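Local coordinates for protein isomerase/lactonizing enzyme (Agrobacterium tumefaciens, PDB 1RVK) that binds magnesium and belongs to the enolase superfamily, so it probably acts on a carboxylate substrate, though its reaction is not established, at residues 258-261 and 265-268; 281-286 and 290-295. All blocks are in the same frame, centred on the assembly; numbering follows the deposited sequence.

Contact 1. Residues 258-261 and 265-268. With MG (magnesium ion), chain B.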
ATOM      1  N   GLU A 258       9.734   2.029  -3.107  1.00 12.71           N
ATOM      2  CA  GLU A 258       8.292   1.833  -3.062  1.00 12.67           C
ATOM      3  C   GLU A 258       7.623   1.954  -4.422  1.00 13.05           C
ATOM      4  O   GLU A 258       6.904   1.048  -4.845  1.00 13.87           O
ATOM      5  CB  GLU A 258       7.621   2.832  -2.119  1.00 13.65           C
ATOM      6  CG  GLU A 258       6.118   2.597  -2.029  1.00 11.81           C
ATOM      7  CD  GLU A 258       5.399   3.671  -1.260  1.00 14.18           C
ATOM      8  OE1 GLU A 258       5.725   3.860  -0.076  1.00 11.64           O
ATOM      9  OE2 GLU A 258       4.504   4.321  -1.836  1.00 12.75           O
ATOM     10  N   SER A 259       7.867   3.069  -5.106  1.00 13.83           N
ATOM     11  CA  SER A 259       7.229   3.336  -6.390  1.00 15.04           C
ATOM     12  C   SER A 259       7.958   2.901  -7.653  1.00 15.44           C
ATOM     13  O   SER A 259       7.344   2.817  -8.713  1.00 16.83           O
ATOM     14  CB  SER A 259       6.900   4.831  -6.498  1.00 15.41           C
ATOM     15  OG  SER A 259       8.078   5.621  -6.508  1.00 15.18           O
ATOM     16  N   ALA A 260       9.252   2.629  -7.553  1.00 15.80           N
ATOM     17  CA  ALA A 260      10.025   2.221  -8.724  1.00 17.49           C
ATOM     18  C   ALA A 260       9.382   1.047  -9.464  1.00 18.73           C
ATOM     19  O   ALA A 260       8.831   0.137  -8.846  1.00 16.55           O
ATOM     20  CB  ALA A 260      11.448   1.860  -8.307  1.00 18.04           C
ATOM     21  N   ALA A 261       9.448   1.080 -10.792  1.00 19.77           N
ATOM     22  CA  ALA A 261       8.891   0.006 -11.608  1.00 20.99           C
ATOM     23  C   ALA A 261       9.880  -1.159 -11.609  1.00 21.90           C
ATOM     24  O   ALA A 261      10.891  -1.119 -10.908  1.00 22.65           O
ATOM     25  CB  ALA A 261       8.659   0.497 -13.033  1.00 23.55           C
ATOM     26  N   TRP A 265      12.185  -7.926 -10.019  1.00 11.41           N
ATOM     27  CA  TRP A 265      13.476  -7.877 -10.701  1.00 12.35           C
ATOM     28  C   TRP A 265      14.248  -6.629 -10.287  1.00 13.65           C
ATOM     29  O   TRP A 265      15.423  -6.700  -9.923  1.00 13.00           O
ATOM     30  CB  TRP A 265      13.284  -7.859 -12.219  1.00 12.83           C
ATOM     31  CG  TRP A 265      12.725  -9.130 -12.783  1.00 12.49           C
ATOM     32  CD1 TRP A 265      13.356 -10.341 -12.869  1.00 14.95           C
ATOM     33  CD2 TRP A 265      11.416  -9.319 -13.331  1.00 14.50           C
ATOM     34  NE1 TRP A 265      12.518 -11.274 -13.439  1.00 15.09           N
ATOM     35  CE2 TRP A 265      11.321 -10.672 -13.732  1.00 14.68           C
ATOM     36  CE3 TRP A 265      10.312  -8.475 -13.523  1.00 15.16           C
ATOM     37  CZ2 TRP A 265      10.165 -11.200 -14.313  1.00 16.13           C
ATOM     38  CZ3 TRP A 265       9.158  -9.004 -14.103  1.00 17.19           C
ATOM     39  CH2 TRP A 265       9.097 -10.353 -14.490  1.00 17.53           C
ATOM     40  N   HIS A 266      13.586  -5.479 -10.343  1.00 13.19           N
ATOM     41  CA  HIS A 266      14.252  -4.238  -9.984  1.00 14.08           C
ATOM     42  C   HIS A 266      14.599  -4.197  -8.499  1.00 14.24           C
ATOM     43  O   HIS A 266      15.601  -3.595  -8.100  1.00 13.89           O
ATOM     44  CB  HIS A 266      13.373  -3.043 -10.355  1.00 15.90           C
ATOM     45  CG  HIS A 266      14.096  -1.735 -10.301  1.00 18.13           C
ATOM     46  ND1 HIS A 266      15.229  -1.484 -11.043  1.00 18.96           N
ATOM     47  CD2 HIS A 266      13.855  -0.612  -9.585  1.00 18.39           C
ATOM     48  CE1 HIS A 266      15.656  -0.259 -10.787  1.00 17.48           C
ATOM     49  NE2 HIS A 266      14.840   0.291  -9.907  1.00 16.50           N
ATOM     50  N   ARG A 267      13.772  -4.839  -7.680  1.00 14.14           N
ATOM     51  CA  ARG A 267      14.009  -4.874  -6.244  1.00 15.28           C
ATOM     52  C   ARG A 267      15.324  -5.606  -5.977  1.00 14.62           C
ATOM     53  O   ARG A 267      16.074  -5.248  -5.069  1.00 12.47           O
ATOM     54  CB  ARG A 267      12.846  -5.580  -5.535  1.00 17.64           C
ATOM     55  CG  ARG A 267      11.473  -4.912  -5.729  1.00 25.24           C
ATOM     56  CD  ARG A 267      11.494  -3.497  -5.212  1.00 24.77           C
ATOM     57  NE  ARG A 267      10.188  -2.834  -5.159  1.00 24.00           N
ATOM     58  CZ  ARG A 267       9.467  -2.467  -6.216  1.00 23.45           C
ATOM     59  NH1 ARG A 267       9.889  -2.704  -7.451  1.00 18.27           N
ATOM     60  NH2 ARG A 267       8.338  -1.800  -6.032  1.00 28.34           N
ATOM     61  N   ALA A 268      15.605  -6.632  -6.777  1.00 13.33           N
ATOM     62  CA  ALA A 268      16.843  -7.390  -6.626  1.00 12.88           C
ATOM     63  C   ALA A 268      18.039  -6.481  -6.886  1.00 12.76           C
ATOM     64  O   ALA A 268      19.070  -6.588  -6.221  1.00 12.47           O
ATOM     65  CB  ALA A 268      16.863  -8.569  -7.596  1.00 12.01           C
TER
HETATM   66 MG    MG B 999       5.673   5.687   0.947  1.00 14.47          MG
HETATM   67  O   HOH W   1       4.104   6.535  -0.488  1.00 14.16           O
HETATM   68  O   HOH W   2       7.329   6.550  -0.278  1.00 11.49           O
HETATM   69  O   HOH W   3       3.906   5.257   2.343  1.00 15.25           O
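Bent at its second torsion (chi2 -60°), the side chain of Arg267 turns back from helix 263-272 to the carbonyls of the preceding loop, whereas His266, with CG anti to its own backbone N (chi1 -167°), brings its ring to Ala260 and Ala261. Arg267 NH1 gives a weak, strongly bent hydrogen bond to Ala260 O (3.3 Å, 123° at the hydrogen). Arg267 NH2 lies 3.4 Å from Glu258 O, and the guanidinium meets these oxygens obliquely; Arg267 NE is hydrogen-bonded to Arg280 O. The methyl of Ala260 touches the His266 ring at its edge, CB to CD2 3.7 Å, and Ala261 O comes within 3.2 Å of His266 CB. Glu258 points the other way, its extended chain carrying OE1 to the magnesium ion at 2.1 Å. Asp206 and Glu232 supply the other protein ligands, and three waters complete six-fold coordination. Water 1, itself on the metal, donates to Glu258 OE2 at 2.6 Å. With magnesium and Arg280 NE on OE1 and water 1 on OE2, the rotation of the carboxylate is fixed, while Arg267 probably places positive charge beside the carbonyls of the loop that carries this ligand.

Contact 2. Residues 281-286 and 290-295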
ATOM      1  N   THR A 281       8.057  -3.235  -0.823  1.00 11.01           N
ATOM      2  CA  THR A 281       7.257  -3.810  -1.887  1.00 11.59           C
ATOM      3  C   THR A 281       5.828  -3.407  -1.583  1.00 13.19           C
ATOM      4  O   THR A 281       5.570  -2.692  -0.615  1.00 12.77           O
ATOM      5  CB  THR A 281       7.358  -5.354  -1.918  1.00 12.24           C
ATOM      6  OG1 THR A 281       6.746  -5.848  -3.116  1.00 14.26           O
ATOM      7  CG2 THR A 281       6.654  -5.969  -0.707  1.00 12.01           C
ATOM      8  N   GLY A 282       4.903  -3.859  -2.417  1.00 13.17           N
ATOM      9  CA  GLY A 282       3.504  -3.543  -2.214  1.00 13.56           C
ATOM     10  C   GLY A 282       2.745  -4.226  -3.325  1.00 13.40           C
ATOM     11  O   GLY A 282       3.232  -4.279  -4.453  1.00 12.80           O
ATOM     12  N   VAL A 283       1.567  -4.756  -3.020  1.00 12.90           N
ATOM     13  CA  VAL A 283       0.785  -5.443  -4.042  1.00 13.00           C
ATOM     14  C   VAL A 283       0.548  -4.564  -5.266  1.00 14.38           C
ATOM     15  O   VAL A 283       0.722  -5.014  -6.403  1.00 13.07           O
ATOM     16  CB  VAL A 283      -0.563  -5.924  -3.474  1.00 13.35           C
ATOM     17  CG1 VAL A 283      -1.435  -6.477  -4.587  1.00 13.58           C
ATOM     18  CG2 VAL A 283      -0.311  -7.000  -2.424  1.00 13.74           C
ATOM     19  N   ASN A 284       0.165  -3.310  -5.048  1.00 14.22           N
ATOM     20  CA  ASN A 284      -0.075  -2.415  -6.176  1.00 14.44           C
ATOM     21  C   ASN A 284       1.208  -1.980  -6.868  1.00 15.94           C
ATOM     22  O   ASN A 284       1.201  -1.651  -8.056  1.00 16.83           O
ATOM     23  CB  ASN A 284      -0.842  -1.166  -5.730  1.00 15.14           C
ATOM     24  CG  ASN A 284      -2.324  -1.413  -5.609  1.00 18.18           C
ATOM     25  OD1 ASN A 284      -2.822  -2.451  -6.039  1.00 17.32           O
ATOM     26  ND2 ASN A 284      -3.044  -0.454  -5.037  1.00 19.32           N
ATOM     27  N   ASP A 285       2.310  -1.986  -6.127  1.00 14.17           N
ATOM     28  CA  ASP A 285       3.580  -1.550  -6.675  1.00 14.75           C
ATOM     29  C   ASP A 285       4.319  -2.567  -7.531  1.00 14.01           C
ATOM     30  O   ASP A 285       5.038  -2.187  -8.457  1.00 14.70           O
ATOM     31  CB  ASP A 285       4.490  -1.084  -5.541  1.00 16.72           C
ATOM     32  CG  ASP A 285       3.854   0.007  -4.707  1.00 19.19           C
ATOM     33  OD1 ASP A 285       3.604   1.109  -5.248  1.00 19.47           O
ATOM     34  OD2 ASP A 285       3.593  -0.244  -3.515  1.00 20.04           O
ATOM     35  N   VAL A 286       4.151  -3.851  -7.240  1.00 12.39           N
ATOM     36  CA  VAL A 286       4.860  -4.864  -8.015  1.00 12.17           C
ATOM     37  C   VAL A 286       3.972  -5.750  -8.872  1.00 12.65           C
ATOM     38  O   VAL A 286       4.442  -6.726  -9.457  1.00 12.79           O
ATOM     39  CB  VAL A 286       5.738  -5.748  -7.106  1.00 13.20           C
ATOM     40  CG1 VAL A 286       6.719  -4.868  -6.334  1.00 14.82           C
ATOM     41  CG2 VAL A 286       4.871  -6.557  -6.156  1.00 14.75           C
ATOM     42  N   THR A 290       1.184 -12.339  -5.969  1.00 12.71           N
ATOM     43  CA  THR A 290       2.201 -13.277  -6.438  1.00 14.79           C
ATOM     44  C   THR A 290       3.599 -12.640  -6.464  1.00 13.38           C
ATOM     45  O   THR A 290       4.522 -13.150  -5.831  1.00 15.34           O
ATOM     46  CB  THR A 290       1.822 -13.839  -7.818  1.00 16.03           C
ATOM     47  OG1 THR A 290       0.527 -14.454  -7.730  1.00 17.33           O
ATOM     48  CG2 THR A 290       2.836 -14.883  -8.274  1.00 20.03           C
ATOM     49  N   PRO A 291       3.777 -11.518  -7.183  1.00 11.74           N
ATOM     50  CA  PRO A 291       5.115 -10.913  -7.194  1.00 10.98           C
ATOM     51  C   PRO A 291       5.511 -10.305  -5.844  1.00 12.30           C
ATOM     52  O   PRO A 291       6.696 -10.196  -5.532  1.00 10.52           O
ATOM     53  CB  PRO A 291       5.021  -9.873  -8.316  1.00 11.09           C
ATOM     54  CG  PRO A 291       3.559  -9.520  -8.339  1.00 11.46           C
ATOM     55  CD  PRO A 291       2.900 -10.865  -8.171  1.00 10.66           C
ATOM     56  N   ALA A 292       4.527  -9.913  -5.039  1.00 11.65           N
ATOM     57  CA  ALA A 292       4.836  -9.345  -3.726  1.00 11.92           C
ATOM     58  C   ALA A 292       5.485 -10.435  -2.878  1.00 12.96           C
ATOM     59  O   ALA A 292       6.465 -10.190  -2.173  1.00 13.11           O
ATOM     60  CB  ALA A 292       3.563  -8.832  -3.050  1.00 13.26           C
ATOM     61  N   LEU A 293       4.939 -11.643  -2.948  1.00 10.93           N
ATOM     62  CA  LEU A 293       5.499 -12.755  -2.192  1.00 12.09           C
ATOM     63  C   LEU A 293       6.922 -13.028  -2.663  1.00 11.90           C
ATOM     64  O   LEU A 293       7.798 -13.328  -1.855  1.00 11.29           O
ATOM     65  CB  LEU A 293       4.634 -14.012  -2.353  1.00 15.19           C
ATOM     66  CG  LEU A 293       3.399 -14.118  -1.446  1.00 18.56           C
ATOM     67  CD1 LEU A 293       3.834 -14.332  -0.007  1.00 19.86           C
ATOM     68  CD2 LEU A 293       2.566 -12.865  -1.543  1.00 23.01           C
ATOM     69  N   LYS A 294       7.159 -12.917  -3.969  1.00 11.37           N
ATOM     70  CA  LYS A 294       8.502 -13.141  -4.492  1.00 11.83           C
ATOM     71  C   LYS A 294       9.478 -12.126  -3.908  1.00 11.71           C
ATOM     72  O   LYS A 294      10.610 -12.473  -3.569  1.00 12.04           O
ATOM     73  CB  LYS A 294       8.513 -13.052  -6.021  1.00 12.14           C
ATOM     74  CG  LYS A 294       7.754 -14.182  -6.694  1.00 13.91           C
ATOM     75  CD  LYS A 294       7.805 -14.060  -8.197  1.00 18.50           C
ATOM     76  CE  LYS A 294       7.057 -15.218  -8.853  1.00 20.05           C
ATOM     77  NZ  LYS A 294       7.019 -15.060 -10.324  1.00 23.99           N
ATOM     78  N   THR A 295       9.049 -10.872  -3.785  1.00 10.26           N
ATOM     79  CA  THR A 295       9.917  -9.842  -3.223  1.00 10.69           C
ATOM     80  C   THR A 295      10.187 -10.105  -1.737  1.00 11.05           C
ATOM     81  O   THR A 295      11.270  -9.801  -1.239  1.00  9.57           O
ATOM     82  CB  THR A 295       9.307  -8.424  -3.382  1.00 11.68           C
ATOM     83  OG1 THR A 295       8.113  -8.317  -2.597  1.00 17.05           O
ATOM     84  CG2 THR A 295       8.971  -8.149  -4.838  1.00 11.38           C
TER
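The end of strand 278-281 and the short, weakly bonded turn of helix at 283-286 run beside the start of helix 289-301, with backbones closest at Val283 and Ala292, whose CA atoms are 5.6 Å apart. At the strand end, Thr281 and Thr295 meet through their hydroxyls: Thr281 OG1 donates to Thr295 OG1 at 2.9 Å, with the two side chains crossing at a slant. This bond gives both buried hydroxyls a partner across the contact. Thr295 has its hydroxyl between its backbone N and carbonyl carbon (chi1 66°), a setting that turns OG1 toward Ala292 O, three residues back in the same helix; the 2.5 Å separation of Thr295 OG1 and Ala292 O is unusually short, and its exact length is doubtful. Beyond the threonines the contact is mainly apolar. Val286 CG2 lies against the Ala292 backbone, 3.6 Å from its N, and also meets Pro291 CG at 3.9 Å, while Val283 CG2 reaches the Ala292 methyl at 4.3 Å. Pro291 CG packs 3.1 Å from Val286 O, a buried carbonyl with no hydrogen-bonding partner in the model. In the barrel domain, Thr281 pairs through its backbone with Glu307 of strand 306-308 and with His309 just beyond it; helix 313-321 covers Val283, Trp82 of helix 78-89 packs on Pro291, and His264 of helix 263-272 touches Thr295.

From the N terminus, the chain leaves strand 254-256, passes the magnesium ligand Glu258 and enters helix 263-272, where contact 1 closes the short loop at the head of that helix. Strand 278-281 follows, and contact 2 then closes the turn between the short helix 283-286 and helix 289-301, folding one against the other. The two closures are in series, with neither enclosing the other, and belong to successive strand-helix units of the parallel barrel. Their centres are about 9 Å apart and they touch directly: Arg267 NH2 packs 3.5 Å from Val286 CG1, and Arg267 CG lies near Thr295 CG2. Arg267 thus joins the metal-bearing loop to the next unit.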